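Local coordinates for protein proto-oncogene vav (Homo sapiens, PDB 6NEW) that probably activates Rac-family GTPases by promoting guanine nucleotide exchange, through a RhoGEF domain followed by PH and zinc-binding C1 domains, at residues Arg268-Ile279 and Tyr287-His296. Residues are numbered along the deposited sequence; the frame is centred on the assembly and turned at random. Where two conformers were deposited one is given.
Sequences RYAFLLDKALLI and YDLKDFVNLH
Y287 meets two aromatic residues of the strand beyond its hairpin partner. F271 comes in edge first, its CZ 3.8 Å from Y287 CD2 and the ring planes nearly perpendicular (88°), a T-shaped pair in which Y287 offers the face. The Y269 ring lies obliquely to it, with CE1 of Y287 over one face, 3.4 Å from Y269 CG. Y287 reaches both because its CG stands anti to its own carbonyl carbon (chi1 -57°). With the ring cut back to an alanine, the F271 edge and that face of Y269 would probably lose their partner, and a gap would open beside these two rings, which touch each other.

Farther along the hairpin, 276-279 and 287-294 pair antiparallel. L277 and V293 exchange two backbone hydrogen bonds, and I279 N donates to D291 O. I279 O in turn accepts from both K290 N (2.9 Å) and D291 N (3.0 Å), so that two residues face one: a classic beta bulge. On the sheet face of A276, L278 and F292, L278 runs alongside the phenylalanine, CD1 3.8 Å from F292 CE1, while F292 CZ reaches A276 CB at 3.5 Å. On the other face, I279 CD1 touches V293 CG2 (3.7 Å). Past the strand end, L295 crosses L272 at about a right angle, their CD1 methyls 3.5 Å apart.

The paired strands belong to the PH-domain sheet, where strand 276-283 runs between 266-273 and 286-294. F232 meets F271 and Y246 meets F292, whereas L277 and L295 pack against helix 335-352 through F345 and I352.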
loop_
_atom_site.group_PDB
_atom_site.type_symbol
_atom_site.label_atom_id
_atom_site.label_comp_id
_atom_site.label_asym_id
_atom_site.label_seq_id
_atom_site.Cartn_x
_atom_site.Cartn_y
_atom_site.Cartn_z
ATOM N N ARG A 268 -26.825 8.405 17.206
ATOM C CA ARG A 268 -26.440 8.133 15.826
ATOM C C ARG A 268 -25.163 7.303 15.762
ATOM O O ARG A 268 -24.466 7.126 16.763
ATOM C CB ARG A 268 -26.244 9.471 15.047
ATOM C CG ARG A 268 -27.523 10.261 14.741
ATOM C CD ARG A 268 -28.451 9.540 13.794
ATOM N NE ARG A 268 -29.609 10.345 13.409
ATOM C CZ ARG A 268 -30.780 10.332 14.038
ATOM N NH1 ARG A 268 -30.966 9.573 15.107
ATOM N NH2 ARG A 268 -31.779 11.086 13.593
ATOM N N TYR A 269 -24.888 6.776 14.572
ATOM C CA TYR A 269 -23.673 6.059 14.237
ATOM C C TYR A 269 -23.057 6.807 13.061
ATOM O O TYR A 269 -23.754 7.121 12.103
ATOM C CB TYR A 269 -23.958 4.594 13.849
ATOM C CG TYR A 269 -22.711 3.745 13.916
ATOM C CD1 TYR A 269 -21.845 3.652 12.825
ATOM C CD2 TYR A 269 -22.371 3.066 15.077
ATOM C CE1 TYR A 269 -20.662 2.914 12.901
ATOM C CE2 TYR A 269 -21.183 2.342 15.170
ATOM C CZ TYR A 269 -20.346 2.248 14.073
ATOM O OH TYR A 269 -19.217 1.477 14.150
ATOM N N ALA A 270 -21.772 7.122 13.154
ATOM C CA ALA A 270 -21.079 7.867 12.117
ATOM C C ALA A 270 -19.868 7.146 11.573
ATOM O O ALA A 270 -19.163 6.457 12.315
ATOM C CB ALA A 270 -20.670 9.244 12.651
ATOM N N PHE A 271 -19.585 7.392 10.285
ATOM C CA PHE A 271 -18.407 6.909 9.550
ATOM C C PHE A 271 -17.720 8.145 9.001
ATOM O O PHE A 271 -18.309 8.902 8.221
ATOM C CB PHE A 271 -18.763 5.965 8.372
ATOM C CG PHE A 271 -19.505 4.709 8.735
ATOM C CD1 PHE A 271 -20.890 4.707 8.833
ATOM C CD2 PHE A 271 -18.818 3.513 8.945
ATOM C CE1 PHE A 271 -21.576 3.540 9.179
ATOM C CE2 PHE A 271 -19.504 2.342 9.280
ATOM C CZ PHE A 271 -20.881 2.358 9.376
ATOM N N LEU A 272 -16.488 8.354 9.433
ATOM C CA LEU A 272 -15.703 9.467 8.961
ATOM C C LEU A 272 -14.683 8.946 7.981
ATOM O O LEU A 272 -13.933 8.030 8.306
ATOM C CB LEU A 272 -15.007 10.212 10.130
ATOM C CG LEU A 272 -14.090 11.373 9.739
ATOM C CD1 LEU A 272 -14.864 12.435 9.052
ATOM C CD2 LEU A 272 -13.360 11.928 10.945
ATOM N N LEU A 273 -14.656 9.545 6.797
ATOM C CA LEU A 273 -13.710 9.253 5.725
ATOM C C LEU A 273 -13.028 10.596 5.455
ATOM O O LEU A 273 -13.423 11.576 6.082
ATOM C CB LEU A 273 -14.466 8.719 4.483
ATOM C CG LEU A 273 -15.130 7.346 4.672
ATOM C CD1 LEU A 273 -16.601 7.487 4.960
ATOM C CD2 LEU A 273 -14.926 6.464 3.459
ATOM N N ASP A 274 -12.030 10.669 4.563
ATOM C CA ASP A 274 -11.304 11.911 4.270
ATOM C C ASP A 274 -12.181 13.086 3.848
ATOM O O ASP A 274 -11.959 14.201 4.302
ATOM C CB ASP A 274 -10.273 11.673 3.161
ATOM C CG ASP A 274 -9.103 10.787 3.518
ATOM O OD1 ASP A 274 -8.506 10.999 4.590
ATOM O OD2 ASP A 274 -8.713 9.958 2.668
ATOM N N LYS A 275 -13.139 12.837 2.952
ATOM C CA LYS A 275 -13.990 13.842 2.336
ATOM C C LYS A 275 -15.449 13.815 2.857
ATOM O O LYS A 275 -16.285 14.568 2.376
ATOM C CB LYS A 275 -13.981 13.597 0.817
ATOM C CG LYS A 275 -12.627 13.740 0.131
ATOM C CD LYS A 275 -12.766 13.197 -1.277
ATOM C CE LYS A 275 -11.716 13.682 -2.224
ATOM N NZ LYS A 275 -12.125 13.414 -3.623
ATOM N N ALA A 276 -15.793 12.909 3.779
ATOM C CA ALA A 276 -17.187 12.855 4.200
ATOM C C ALA A 276 -17.404 12.332 5.590
ATOM O O ALA A 276 -16.596 11.567 6.119
ATOM C CB ALA A 276 -17.993 11.998 3.231
ATOM N N LEU A 277 -18.541 12.726 6.161
ATOM C CA LEU A 277 -19.040 12.228 7.422
ATOM C C LEU A 277 -20.445 11.751 7.113
ATOM O O LEU A 277 -21.247 12.503 6.562
ATOM C CB LEU A 277 -19.035 13.303 8.527
ATOM C CG LEU A 277 -19.532 12.819 9.881
ATOM C CD1 LEU A 277 -18.469 12.041 10.608
ATOM C CD2 LEU A 277 -20.060 13.952 10.715
ATOM N N LEU A 278 -20.692 10.465 7.368
ATOM C CA LEU A 278 -21.966 9.787 7.145
ATOM C C LEU A 278 -22.600 9.615 8.502
ATOM O O LEU A 278 -22.024 8.975 9.377
ATOM C CB LEU A 278 -21.721 8.409 6.498
ATOM C CG LEU A 278 -21.517 8.378 4.978
ATOM C CD1 LEU A 278 -20.078 8.607 4.619
ATOM C CD2 LEU A 278 -21.901 7.027 4.431
ATOM N N ILE A 279 -23.727 10.287 8.715
ATOM C CA ILE A 279 -24.461 10.227 9.975
ATOM C C ILE A 279 -25.635 9.286 9.731
ATOM O O ILE A 279 -26.541 9.572 8.938
ATOM C CB ILE A 279 -24.866 11.635 10.512
ATOM C CG1 ILE A 279 -23.622 12.524 10.733
ATOM C CG2 ILE A 279 -25.683 11.521 11.807
ATOM C CD1 ILE A 279 -23.901 14.010 10.514
ATOM N N TYR A 287 -27.185 0.218 8.892
ATOM C CA TYR A 287 -27.095 1.617 9.299
ATOM C C TYR A 287 -27.810 2.398 8.210
ATOM O O TYR A 287 -27.483 2.237 7.040
ATOM C CB TYR A 287 -25.622 2.064 9.392
ATOM C CG TYR A 287 -24.754 1.238 10.322
ATOM C CD1 TYR A 287 -24.658 1.548 11.676
ATOM C CD2 TYR A 287 -23.941 0.223 9.829
ATOM C CE1 TYR A 287 -23.843 0.807 12.533
ATOM C CE2 TYR A 287 -23.108 -0.515 10.674
ATOM C CZ TYR A 287 -23.073 -0.226 12.030
ATOM O OH TYR A 287 -22.253 -0.940 12.878
ATOM N N ASP A 288 -28.822 3.186 8.571
ATOM C CA ASP A 288 -29.562 3.965 7.588
ATOM C C ASP A 288 -29.038 5.399 7.529
ATOM O O ASP A 288 -29.050 6.097 8.534
ATOM C CB ASP A 288 -31.081 3.904 7.830
ATOM C CG ASP A 288 -31.880 4.383 6.627
ATOM O OD1 ASP A 288 -32.007 3.604 5.647
ATOM O OD2 ASP A 288 -32.346 5.543 6.644
ATOM N N LEU A 289 -28.542 5.817 6.357
ATOM C CA LEU A 289 -27.981 7.149 6.135
ATOM C C LEU A 289 -29.032 8.245 6.281
ATOM O O LEU A 289 -30.044 8.229 5.579
ATOM C CB LEU A 289 -27.216 7.237 4.795
ATOM C CG LEU A 289 -26.544 8.584 4.489
ATOM C CD1 LEU A 289 -25.310 8.801 5.340
ATOM C CD2 LEU A 289 -26.219 8.716 3.022
ATOM N N LYS A 290 -28.797 9.172 7.234
ATOM C CA LYS A 290 -29.703 10.276 7.578
ATOM C C LYS A 290 -29.135 11.607 7.133
ATOM O O LYS A 290 -29.869 12.453 6.621
ATOM C CB LYS A 290 -29.975 10.309 9.102
ATOM C CG LYS A 290 -30.570 9.015 9.697
ATOM C CD LYS A 290 -32.104 9.016 9.732
ATOM C CE LYS A 290 -32.722 8.342 8.526
ATOM N NZ LYS A 290 -34.195 8.527 8.468
ATOM N N ASP A 291 -27.821 11.795 7.330
ATOM C CA ASP A 291 -27.155 13.034 6.986
ATOM C C ASP A 291 -25.796 12.793 6.344
ATOM O O ASP A 291 -24.939 12.114 6.914
ATOM C CB ASP A 291 -27.019 13.906 8.247
ATOM C CG ASP A 291 -27.292 15.395 8.074
ATOM O OD1 ASP A 291 -26.953 15.945 6.996
ATOM O OD2 ASP A 291 -27.764 16.027 9.047
ATOM N N PHE A 292 -25.597 13.379 5.158
ATOM C CA PHE A 292 -24.329 13.323 4.449
ATOM C C PHE A 292 -23.640 14.700 4.510
ATOM O O PHE A 292 -24.135 15.674 3.947
ATOM C CB PHE A 292 -24.511 12.825 3.001
ATOM C CG PHE A 292 -23.203 12.438 2.355
ATOM C CD1 PHE A 292 -22.704 11.145 2.479
ATOM C CD2 PHE A 292 -22.456 13.373 1.636
ATOM C CE1 PHE A 292 -21.482 10.793 1.899
ATOM C CE2 PHE A 292 -21.245 13.012 1.041
ATOM C CZ PHE A 292 -20.769 11.729 1.184
ATOM N N VAL A 293 -22.507 14.767 5.199
ATOM C CA VAL A 293 -21.719 15.992 5.379
ATOM C C VAL A 293 -20.468 15.950 4.490
ATOM O O VAL A 293 -19.681 15.026 4.643
ATOM C CB VAL A 293 -21.349 16.195 6.892
ATOM C CG1 VAL A 293 -20.599 17.499 7.103
ATOM C CG2 VAL A 293 -22.584 16.135 7.798
ATOM N N ASN A 294 -20.315 16.896 3.523
ATOM C CA ASN A 294 -19.123 16.991 2.661
ATOM C C ASN A 294 -18.171 17.822 3.470
ATOM O O ASN A 294 -18.498 18.953 3.797
ATOM C CB ASN A 294 -19.423 17.712 1.326
ATOM C CG ASN A 294 -20.378 16.987 0.427
ATOM O OD1 ASN A 294 -19.991 16.087 -0.319
ATOM N ND2 ASN A 294 -21.647 17.369 0.467
ATOM N N LEU A 295 -17.032 17.290 3.852
ATOM C CA LEU A 295 -16.116 18.063 4.694
ATOM C C LEU A 295 -15.334 19.209 3.988
ATOM O O LEU A 295 -14.622 19.945 4.683
ATOM C CB LEU A 295 -15.159 17.135 5.445
ATOM C CG LEU A 295 -15.836 16.160 6.392
ATOM C CD1 LEU A 295 -14.854 15.130 6.846
ATOM C CD2 LEU A 295 -16.512 16.896 7.601
ATOM N N HIS A 296 -15.495 19.369 2.644
ATOM C CA HIS A 296 -14.857 20.419 1.828
ATOM C C HIS A 296 -15.268 21.853 2.314
ATOM O O HIS A 296 -14.536 22.813 2.088
ATOM C CB HIS A 296 -15.162 20.233 0.311
ATOM C CG HIS A 296 -14.487 19.070 -0.387
ATOM N ND1 HIS A 296 -15.157 17.881 -0.642
ATOM C CD2 HIS A 296 -13.272 19.003 -0.981
ATOM C CE1 HIS A 296 -14.310 17.120 -1.325
ATOM N NE2 HIS A 296 -13.157 17.743 -1.532
#